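Local structure of putative thioesterase yhdA (Lactococcus lactis subsp. lactis, 3GEK) at residues R105-I111 against I124-L130; I9-F15 against K29-I35; L36-A41 against K87-G91. The protein is a putative hotdog-fold thioesterase of the PaaI family that probably hydrolyses acyl-CoA thioesters, possibly 1,4-dihydroxy-2-naphthoyl-CoA. The protein carries 7 engineered substitutions. All coordinates share one frame; numbering follows the deposited sequence. Where two conformers were deposited one is given.

Contact 1 (R105-I111 against I124-L130)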
loop_
_atom_site.group_PDB
_atom_site.type_symbol
_atom_site.label_atom_id
_atom_site.label_comp_id
_atom_site.label_asym_id
_atom_site.label_seq_id
_atom_site.Cartn_x
_atom_site.Cartn_y
_atom_site.Cartn_z
ATOM N N ARG A 105 13.313 12.571 7.959
ATOM C CA ARG A 105 13.435 11.185 8.429
ATOM C C ARG A 105 13.039 10.128 7.387
ATOM O O ARG A 105 13.401 8.952 7.516
ATOM C CB ARG A 105 12.590 10.999 9.695
ATOM C CG ARG A 105 11.139 11.451 9.547
ATOM C CD ARG A 105 10.567 11.948 10.868
ATOM N NE ARG A 105 9.508 12.934 10.659
ATOM C CZ ARG A 105 9.696 14.251 10.613
ATOM N NH1 ARG A 105 10.911 14.767 10.760
ATOM N NH2 ARG A 105 8.663 15.059 10.417
ATOM N N ASN A 106 12.265 10.543 6.380
ATOM C CA ASN A 106 11.779 9.640 5.329
ATOM C C ASN A 106 11.975 10.170 3.907
ATOM O O ASN A 106 11.804 11.362 3.659
ATOM C CB ASN A 106 10.290 9.340 5.526
ATOM C CG ASN A 106 10.015 8.444 6.726
ATOM O OD1 ASN A 106 8.941 8.516 7.328
ATOM N ND2 ASN A 106 10.974 7.589 7.073
ATOM N N HIS A 107 12.329 9.282 2.981
ATOM C CA HIS A 107 12.207 9.564 1.548
ATOM C C HIS A 107 11.049 8.751 0.995
ATOM O O HIS A 107 10.922 7.568 1.307
ATOM C CB HIS A 107 13.483 9.211 0.775
ATOM C CG HIS A 107 14.571 10.238 0.875
ATOM N ND1 HIS A 107 15.868 9.979 0.493
ATOM C CD2 HIS A 107 14.559 11.517 1.325
ATOM C CE1 HIS A 107 16.608 11.055 0.693
ATOM N NE2 HIS A 107 15.839 12.002 1.201
ATOM N N VAL A 108 10.202 9.382 0.186
ATOM C CA VAL A 108 9.116 8.664 -0.486
ATOM C C VAL A 108 9.342 8.717 -1.989
ATOM O O VAL A 108 9.301 9.797 -2.593
ATOM C CB VAL A 108 7.719 9.227 -0.132
ATOM C CG1 VAL A 108 6.623 8.364 -0.732
ATOM C CG2 VAL A 108 7.542 9.336 1.384
ATOM N N TRP A 109 9.600 7.553 -2.580
ATOM C CA TRP A 109 9.869 7.440 -4.020
ATOM C C TRP A 109 8.677 6.883 -4.771
ATOM O O TRP A 109 8.055 5.909 -4.335
ATOM C CB TRP A 109 11.067 6.524 -4.285
ATOM C CG TRP A 109 12.382 7.104 -3.913
ATOM C CD1 TRP A 109 13.064 6.909 -2.748
ATOM C CD2 TRP A 109 13.195 7.973 -4.714
ATOM N NE1 TRP A 109 14.254 7.599 -2.774
ATOM C CE2 TRP A 109 14.357 8.263 -3.968
ATOM C CE3 TRP A 109 13.055 8.528 -5.993
ATOM C CZ2 TRP A 109 15.373 9.097 -4.452
ATOM C CZ3 TRP A 109 14.069 9.354 -6.477
ATOM C CH2 TRP A 109 15.213 9.626 -5.706
ATOM N N GLU A 110 8.370 7.502 -5.905
ATOM C CA GLU A 110 7.404 6.964 -6.849
ATOM C C GLU A 110 8.188 6.325 -7.994
ATOM O O GLU A 110 8.928 7.011 -8.712
ATOM C CB GLU A 110 6.506 8.082 -7.364
ATOM C CG GLU A 110 5.555 7.703 -8.489
ATOM C CD GLU A 110 4.993 8.936 -9.173
ATOM O OE1 GLU A 110 4.102 9.594 -8.587
ATOM O OE2 GLU A 110 5.456 9.256 -10.295
ATOM N N ILE A 111 8.024 5.014 -8.153
ATOM C CA ILE A 111 8.846 4.238 -9.078
ATOM C C ILE A 111 8.007 3.512 -10.130
ATOM O O ILE A 111 7.102 2.744 -9.805
ATOM C CB ILE A 111 9.757 3.236 -8.315
ATOM C CG1 ILE A 111 10.718 3.992 -7.394
ATOM C CG2 ILE A 111 10.534 2.331 -9.287
ATOM C CD1 ILE A 111 11.255 3.179 -6.220
ATOM N N ILE A 124 5.244 1.252 -8.305
ATOM C CA ILE A 124 5.738 0.927 -6.972
ATOM C C ILE A 124 6.082 2.199 -6.207
ATOM O O ILE A 124 6.705 3.120 -6.757
ATOM C CB ILE A 124 6.983 -0.002 -7.043
ATOM C CG1 ILE A 124 6.655 -1.282 -7.827
ATOM C CG2 ILE A 124 7.529 -0.305 -5.637
ATOM C CD1 ILE A 124 7.750 -2.329 -7.848
ATOM N N THR A 125 5.645 2.252 -4.951
ATOM C CA THR A 125 6.032 3.325 -4.041
ATOM C C THR A 125 6.890 2.745 -2.922
ATOM O O THR A 125 6.536 1.726 -2.323
ATOM C CB THR A 125 4.799 4.051 -3.448
ATOM O OG1 THR A 125 4.036 4.630 -4.512
ATOM C CG2 THR A 125 5.232 5.173 -2.506
ATOM N N VAL A 126 8.027 3.385 -2.671
ATOM C CA VAL A 126 8.933 2.965 -1.606
ATOM C C VAL A 126 9.134 4.096 -0.608
ATOM O O VAL A 126 9.467 5.226 -0.993
ATOM C CB VAL A 126 10.328 2.533 -2.163
ATOM C CG1 VAL A 126 11.258 2.145 -1.028
ATOM C CG2 VAL A 126 10.192 1.385 -3.156
ATOM N N VAL A 127 8.931 3.789 0.669
ATOM C CA VAL A 127 9.288 4.703 1.743
ATOM C C VAL A 127 10.579 4.202 2.396
ATOM O O VAL A 127 10.639 3.061 2.856
ATOM C CB VAL A 127 8.169 4.824 2.817
ATOM C CG1 VAL A 127 8.553 5.830 3.883
ATOM C CG2 VAL A 127 6.835 5.189 2.176
ATOM N N ASN A 128 11.605 5.051 2.406
ATOM C CA ASN A 128 12.860 4.752 3.078
ATOM C C ASN A 128 12.948 5.484 4.421
ATOM O O ASN A 128 12.525 6.635 4.542
ATOM C CB ASN A 128 14.055 5.162 2.204
ATOM C CG ASN A 128 14.270 4.241 1.001
ATOM O OD1 ASN A 128 13.909 3.059 1.018
ATOM N ND2 ASN A 128 14.881 4.784 -0.046
ATOM N N ALA A 129 13.498 4.813 5.428
ATOM C CA ALA A 129 13.856 5.474 6.678
ATOM C C ALA A 129 15.271 6.011 6.552
ATOM O O ALA A 129 16.150 5.343 6.002
ATOM C CB ALA A 129 13.747 4.514 7.861
ATOM N N LEU A 130 15.479 7.228 7.046
ATOM C CA LEU A 130 16.775 7.895 6.964
ATOM C C LEU A 130 17.502 7.827 8.304
ATOM O O LEU A 130 17.038 8.393 9.298
ATOM C CB LEU A 130 16.588 9.353 6.527
ATOM C CG LEU A 130 16.628 9.765 5.047
ATOM C CD1 LEU A 130 16.131 8.698 4.077
ATOM C CD2 LEU A 130 15.878 11.077 4.848
#
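Leu130 lays its two methyl branches over the imidazole of His107. From the root outward, its CB rests on the carbonyl of Arg105 (CB to O 3.4 Å), its CG stands farther from that oxygen, its CD1 sits above one ring face near the rim, 3.9 Å from the ring centroid of His107 in a CH-pi contact, and its CD2 covers the NE2 and CD2 side of the same ring. A branched aliphatic chain suits this place because its fork spans the ring face and does not compete with the edge, where ND1 of His107 is bonded to Ser64 and NE2 to Asn102.

The two strands run antiparallel as a hairpin, part of the curved sheet that wraps helix 49-68 in the hotdog fold. Trp109 N is bonded to Val126 O (2.8 Å). Farther along, Ile111 CD1 meets Val126 CG2 at 3.7 Å on the helix-facing side. Asn128 O is gripped twice, by His107 N and by Asn106 ND2 (3.1 Å), the two donors coming from opposite faces of its carbonyl plane. Were Asn106 replaced by an alanine, Asn128 O would probably be left with His107 N as its donor, and a gap would be likely to open beside Val127 CG1. Ser64 OG also pairs with Trp109 NE1 and Asn128 ND2, so one helix hydroxyl satisfies three buried polar groups of the hairpin.

Contact 2 (I9-F15 against K29-I35)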
loop_
_atom_site.group_PDB
_atom_site.type_symbol
_atom_site.label_atom_id
_atom_site.label_comp_id
_atom_site.label_asym_id
_atom_site.label_seq_id
_atom_site.Cartn_x
_atom_site.Cartn_y
_atom_site.Cartn_z
ATOM N N ILE A 9 21.435 -5.143 -11.957
ATOM C CA ILE A 9 21.001 -3.752 -12.094
ATOM C C ILE A 9 22.074 -2.971 -12.858
ATOM O O ILE A 9 23.233 -2.946 -12.451
ATOM C CB ILE A 9 20.737 -3.078 -10.713
ATOM C CG1 ILE A 9 19.830 -3.936 -9.813
ATOM C CG2 ILE A 9 20.196 -1.659 -10.876
ATOM C CD1 ILE A 9 18.652 -4.593 -10.505
ATOM N N THR A 10 21.681 -2.348 -13.966
ATOM C CA THR A 10 22.614 -1.617 -14.827
ATOM C C THR A 10 22.221 -0.139 -14.975
ATOM O O THR A 10 21.100 0.247 -14.656
ATOM C CB THR A 10 22.700 -2.259 -16.232
ATOM O OG1 THR A 10 22.570 -3.679 -16.126
ATOM C CG2 THR A 10 24.029 -1.946 -16.891
ATOM N N ASP A 11 23.160 0.669 -15.465
ATOM C CA ASP A 11 22.913 2.060 -15.854
ATOM C C ASP A 11 22.257 2.894 -14.746
ATOM O O ASP A 11 21.398 3.730 -15.029
ATOM C CB ASP A 11 22.059 2.127 -17.138
ATOM C CG ASP A 11 22.759 1.540 -18.365
ATOM O OD1 ASP A 11 23.972 1.231 -18.308
ATOM O OD2 ASP A 11 22.081 1.395 -19.405
ATOM N N PHE A 12 22.649 2.663 -13.493
ATOM C CA PHE A 12 22.079 3.420 -12.381
ATOM C C PHE A 12 22.591 4.857 -12.397
ATOM O O PHE A 12 23.797 5.087 -12.466
ATOM C CB PHE A 12 22.357 2.763 -11.018
ATOM C CG PHE A 12 21.826 3.559 -9.840
ATOM C CD1 PHE A 12 20.468 3.543 -9.523
ATOM C CD2 PHE A 12 22.682 4.331 -9.059
ATOM C CE1 PHE A 12 19.970 4.282 -8.447
ATOM C CE2 PHE A 12 22.191 5.075 -7.977
ATOM C CZ PHE A 12 20.833 5.049 -7.677
ATOM N N GLN A 13 21.662 5.806 -12.360
ATOM C CA GLN A 13 21.990 7.227 -12.208
ATOM C C GLN A 13 20.890 7.973 -11.465
ATOM O O GLN A 13 19.702 7.767 -11.718
ATOM C CB GLN A 13 22.312 7.900 -13.554
ATOM C CG GLN A 13 21.274 7.711 -14.654
ATOM C CD GLN A 13 21.810 8.040 -16.047
ATOM O OE1 GLN A 13 22.958 7.731 -16.382
ATOM N NE2 GLN A 13 20.969 8.664 -16.868
ATOM N N VAL A 14 21.309 8.822 -10.531
ATOM C CA VAL A 14 20.417 9.707 -9.786
ATOM C C VAL A 14 20.735 11.151 -10.194
ATOM O O VAL A 14 21.907 11.514 -10.353
ATOM C CB VAL A 14 20.550 9.481 -8.253
ATOM C CG1 VAL A 14 21.955 9.796 -7.770
ATOM C CG2 VAL A 14 19.515 10.285 -7.479
ATOM N N PHE A 15 19.696 11.961 -10.391
ATOM C CA PHE A 15 19.864 13.296 -10.984
ATOM C C PHE A 15 18.729 14.255 -10.636
ATOM O O PHE A 15 17.651 13.834 -10.227
ATOM C CB PHE A 15 20.005 13.195 -12.513
ATOM C CG PHE A 15 18.831 12.531 -13.195
ATOM C CD1 PHE A 15 18.756 11.142 -13.289
ATOM C CD2 PHE A 15 17.802 13.295 -13.743
ATOM C CE1 PHE A 15 17.675 10.525 -13.915
ATOM C CE2 PHE A 15 16.717 12.687 -14.369
ATOM C CZ PHE A 15 16.653 11.297 -14.454
ATOM N N LYS A 29 15.319 12.553 -9.224
ATOM C CA LYS A 29 14.903 11.395 -9.990
ATOM C C LYS A 29 16.045 10.388 -10.046
ATOM O O LYS A 29 17.205 10.756 -9.851
ATOM C CB LYS A 29 14.518 11.804 -11.411
ATOM C CG LYS A 29 13.232 12.605 -11.523
ATOM C CD LYS A 29 13.089 13.193 -12.921
ATOM C CE LYS A 29 11.747 13.886 -13.094
ATOM N NZ LYS A 29 11.666 14.586 -14.410
ATOM N N PHE A 30 15.705 9.123 -10.295
ATOM C CA PHE A 30 16.698 8.123 -10.689
ATOM C C PHE A 30 16.255 7.302 -11.897
ATOM O O PHE A 30 15.066 7.217 -12.205
ATOM C CB PHE A 30 17.132 7.222 -9.519
ATOM C CG PHE A 30 16.135 6.157 -9.144
ATOM C CD1 PHE A 30 16.084 4.947 -9.837
ATOM C CD2 PHE A 30 15.273 6.345 -8.073
ATOM C CE1 PHE A 30 15.169 3.960 -9.485
ATOM C CE2 PHE A 30 14.368 5.354 -7.704
ATOM C CZ PHE A 30 14.315 4.162 -8.413
ATOM N N SER A 31 17.245 6.728 -12.575
ATOM C CA SER A 31 17.068 5.843 -13.716
ATOM C C SER A 31 17.905 4.583 -13.505
ATOM O O SER A 31 18.940 4.620 -12.830
ATOM C CB SER A 31 17.559 6.534 -14.988
ATOM O OG SER A 31 16.489 7.086 -15.719
ATOM N N SER A 32 17.465 3.480 -14.108
ATOM C CA SER A 32 18.222 2.230 -14.114
ATOM C C SER A 32 17.584 1.207 -15.040
ATOM O O SER A 32 16.456 1.380 -15.499
ATOM C CB SER A 32 18.346 1.639 -12.705
ATOM O OG SER A 32 17.097 1.171 -12.232
ATOM N N LYS A 33 18.326 0.142 -15.309
ATOM C CA LYS A 33 17.825 -0.981 -16.079
ATOM C C LYS A 33 18.125 -2.252 -15.303
ATOM O O LYS A 33 19.066 -2.291 -14.501
ATOM C CB LYS A 33 18.483 -1.038 -17.464
ATOM C CG LYS A 33 18.220 0.180 -18.336
ATOM C CD LYS A 33 18.642 -0.047 -19.775
ATOM C CE LYS A 33 18.505 1.231 -20.603
ATOM N NZ LYS A 33 19.506 2.266 -20.207
HETATM N N MSE A 34 17.313 -3.276 -15.524
HETATM C CA MSE A 34 17.614 -4.603 -15.014
HETATM C C MSE A 34 17.594 -5.604 -16.161
HETATM O O MSE A 34 16.560 -5.803 -16.798
HETATM C CB MSE A 34 16.629 -5.010 -13.917
HETATM C CG MSE A 34 16.871 -6.414 -13.378
HETATM SE SE MSE A 34 15.841 -6.771 -11.772
HETATM C CE MSE A 34 14.078 -7.001 -12.603
ATOM N N ILE A 35 18.732 -6.218 -16.410
ATOM C CA ILE A 35 18.881 -7.181 -17.498
ATOM C C ILE A 35 18.417 -8.568 -17.053
ATOM O O ILE A 35 18.956 -9.134 -16.103
ATOM C CB ILE A 35 20.336 -7.256 -17.997
ATOM C CG1 ILE A 35 20.910 -5.845 -18.189
ATOM C CG2 ILE A 35 20.423 -8.095 -19.278
ATOM C CD1 ILE A 35 22.416 -5.818 -18.427
#
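Lys29 sets its CB over one face of the Phe15 ring, 4.0 Å from the ring centroid, a CH-pi contact made by the aliphatic root of a chain whose NZ runs on to a salt bridge with Asp17. Phe15 reaches it because its CG stands between backbone N and carbonyl carbon (chi1 58°), which folds the ring back over the neighbouring strand. Phe30 turns to the other side, with CB against Val14 CB and CD1 4.2 Å from Phe12 CE1, where apolar residues face helix 49-68. At Ser31 the backbone is paired both ways with Gln13 (Ser31 N to Gln13 O 2.8 Å). Its CB lies against Gln13 CG on the partly exposed face, where a polar serine is at home.

Next comes Ser32, at a beta bulge: Asp11, with positive phi, and Phe12 together stand opposite it. Ser32 CB packs at the edge of the Phe12 ring, while OG bonds to Ala95 O. Lys33 pairs with Thr10 through the backbone (Thr10 N to Lys33 O 2.7 Å) and bends at chi4 (69°) to bring NZ to the anti lone pair of Asp11 OD2 (2.8 Å). Met34, a selenomethionine, meets Ile9 CD1 through SE at 3.8 Å, and Ile35 ends the strand beside Thr10. The helix side is thus apolar, while the other face mixes aliphatic contact, Lys29 on Phe15, with the charge pair that ties the bulge to the strand.

Contact 3 (L36-A41 against K87-G91)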
loop_
_atom_site.group_PDB
_atom_site.type_symbol
_atom_site.label_atom_id
_atom_site.label_comp_id
_atom_site.label_asym_id
_atom_site.label_seq_id
_atom_site.Cartn_x
_atom_site.Cartn_y
_atom_site.Cartn_z
ATOM N N LEU A 36 17.433 -9.108 -17.766
ATOM C CA LEU A 36 16.751 -10.338 -17.348
ATOM C C LEU A 36 17.387 -11.621 -17.873
ATOM O O LEU A 36 17.849 -11.689 -19.014
ATOM C CB LEU A 36 15.258 -10.288 -17.726
ATOM C CG LEU A 36 14.478 -9.039 -17.276
ATOM C CD1 LEU A 36 13.065 -9.028 -17.840
ATOM C CD2 LEU A 36 14.446 -8.928 -15.766
ATOM N N SER A 37 17.410 -12.627 -17.001
ATOM C CA SER A 37 17.714 -14.015 -17.351
ATOM C C SER A 37 16.695 -14.900 -16.639
ATOM O O SER A 37 15.719 -14.391 -16.084
ATOM C CB SER A 37 19.126 -14.391 -16.903
ATOM O OG SER A 37 19.203 -14.461 -15.488
ATOM N N ASP A 38 16.935 -16.213 -16.642
ATOM C CA ASP A 38 16.086 -17.183 -15.943
ATOM C C ASP A 38 16.055 -16.948 -14.436
ATOM O O ASP A 38 15.099 -17.332 -13.763
ATOM C CB ASP A 38 16.545 -18.617 -16.227
ATOM C CG ASP A 38 17.930 -18.922 -15.653
ATOM O OD1 ASP A 38 18.018 -19.798 -14.757
ATOM O OD2 ASP A 38 18.922 -18.291 -16.092
ATOM N N PHE A 39 17.109 -16.321 -13.919
ATOM C CA PHE A 39 17.185 -15.926 -12.518
ATOM C C PHE A 39 15.924 -15.172 -12.098
ATOM O O PHE A 39 15.423 -15.367 -10.993
ATOM C CB PHE A 39 18.435 -15.063 -12.271
ATOM C CG PHE A 39 18.544 -14.528 -10.863
ATOM C CD1 PHE A 39 19.037 -15.326 -9.835
ATOM C CD2 PHE A 39 18.159 -13.229 -10.571
ATOM C CE1 PHE A 39 19.140 -14.835 -8.533
ATOM C CE2 PHE A 39 18.259 -12.730 -9.274
ATOM C CZ PHE A 39 18.749 -13.537 -8.252
ATOM N N HIS A 40 15.412 -14.337 -12.999
ATOM C CA HIS A 40 14.287 -13.450 -12.707
ATOM C C HIS A 40 12.914 -14.072 -13.009
ATOM O O HIS A 40 11.883 -13.433 -12.798
ATOM C CB HIS A 40 14.434 -12.129 -13.480
ATOM C CG HIS A 40 15.810 -11.541 -13.435
ATOM N ND1 HIS A 40 16.112 -10.414 -12.704
ATOM C CD2 HIS A 40 16.961 -11.913 -14.044
ATOM C CE1 HIS A 40 17.389 -10.117 -12.862
ATOM N NE2 HIS A 40 17.928 -11.015 -13.666
ATOM N N ALA A 41 12.900 -15.316 -13.488
ATOM C CA ALA A 41 11.669 -15.937 -13.976
ATOM C C ALA A 41 10.776 -16.503 -12.875
ATOM O O ALA A 41 11.263 -16.947 -11.831
ATOM C CB ALA A 41 11.994 -17.013 -15.004
ATOM N N LYS A 87 5.281 -9.182 -17.999
ATOM C CA LYS A 87 6.526 -9.060 -18.740
ATOM C C LYS A 87 7.131 -10.447 -18.925
ATOM O O LYS A 87 7.445 -11.130 -17.947
ATOM C CB LYS A 87 7.491 -8.123 -17.997
ATOM C CG LYS A 87 8.946 -8.111 -18.497
ATOM C CD LYS A 87 9.081 -7.702 -19.955
ATOM C CE LYS A 87 10.548 -7.587 -20.345
ATOM N NZ LYS A 87 10.757 -7.766 -21.813
ATOM N N LYS A 88 7.264 -10.868 -20.178
ATOM C CA LYS A 88 7.985 -12.093 -20.500
ATOM C C LYS A 88 9.430 -11.926 -20.046
ATOM O O LYS A 88 10.048 -10.881 -20.281
ATOM C CB LYS A 88 7.922 -12.387 -22.000
ATOM C CG LYS A 88 8.253 -13.825 -22.353
ATOM C CD LYS A 88 8.069 -14.100 -23.834
ATOM C CE LYS A 88 8.104 -15.595 -24.128
ATOM N NZ LYS A 88 9.486 -16.158 -24.151
ATOM N N CYS A 89 9.963 -12.948 -19.385
ATOM C CA CYS A 89 11.274 -12.844 -18.750
ATOM C C CYS A 89 12.412 -12.940 -19.770
ATOM O O CYS A 89 13.053 -13.980 -19.908
ATOM C CB CYS A 89 11.416 -13.902 -17.656
ATOM S SG CYS A 89 12.714 -13.548 -16.466
ATOM N N GLU A 90 12.638 -11.836 -20.483
ATOM C CA GLU A 90 13.701 -11.705 -21.483
ATOM C C GLU A 90 13.977 -10.220 -21.742
ATOM O O GLU A 90 13.129 -9.371 -21.468
ATOM C CB GLU A 90 13.312 -12.402 -22.795
ATOM C CG GLU A 90 12.040 -11.842 -23.442
ATOM C CD GLU A 90 11.613 -12.578 -24.704
ATOM O OE1 GLU A 90 12.331 -13.502 -25.170
ATOM O OE2 GLU A 90 10.537 -12.220 -25.232
ATOM N N GLY A 91 15.152 -9.914 -22.286
ATOM C CA GLY A 91 15.542 -8.530 -22.537
ATOM C C GLY A 91 15.820 -7.788 -21.240
ATOM O O GLY A 91 16.607 -8.248 -20.416
#
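Cys89 pushes its sulfur into the bend of 36-41, where SG lies 3.1 Å from Ser37 O, 3.5 Å from Ala41 N and 3.8 Å from Ala41 CB. The thiol gets there because SG is anti to the backbone N (chi1 -161°), which sends it across to the turn, and His40 CB closes in at 3.7 Å. A compact, polarisable side chain suits a site bounded by a carbonyl, a peptide N and two CB carbons. Leu36 packs beside it: CD1 reaches Glu90 O (3.6 Å) and the CE methylene of Lys87, while CD2 covers one face of the His40 imidazole, whose opposite face is taken by Phe39 CD2.

Both segments are irregular connections between the regular elements of the hotdog fold: 36-41 leads from strand 28-35 toward helix 49-68, whereas segment 87-91 leads into strand 92-102. The first contains a short 3-10 segment, 38-40, whose start is overlapped by an ST turn in which Ser37 OG accepts from Phe39 N; the second has an inverse gamma turn centred on Cys89. A single backbone bond, Leu36 N to Gly91 O (2.9 Å, N-H...O 166°), crosses between them, and glycine suits that end because its phi is positive.

Away from the sulfur the contact thins out. Glu90 is exposed and its CB points away from 36-41. Lys87 stays nearer, folding its ammonium back so that NZ donates to Glu90 O (2.9 Å) and also forms a salt bridge with Glu116.

Contacts 1 and 2 belong to the same curled sheet, their centres 16 Å apart on opposite sides of the chain's centre. They meet around the Phe30 ring: Trp109, edge-to-face with it, brings CZ3 to 3.6 Å from Phe30 CD2, and Ile111 CG1 lies 3.7 Å from Phe30 CZ, so both hairpins close on a shared layer against helix 49-68. Strand 28-35 then carries contact 2 into contact 3, with centres 18 Å apart; there Met34 SE lies 3.8 Å from His40 ND1. Contacts 1 and 3 do not touch, their nearest atoms being about 12 Å apart. In hotdog thioesterases the active site generally lies at a subunit interface beside the central helix, here probably helix 49-68.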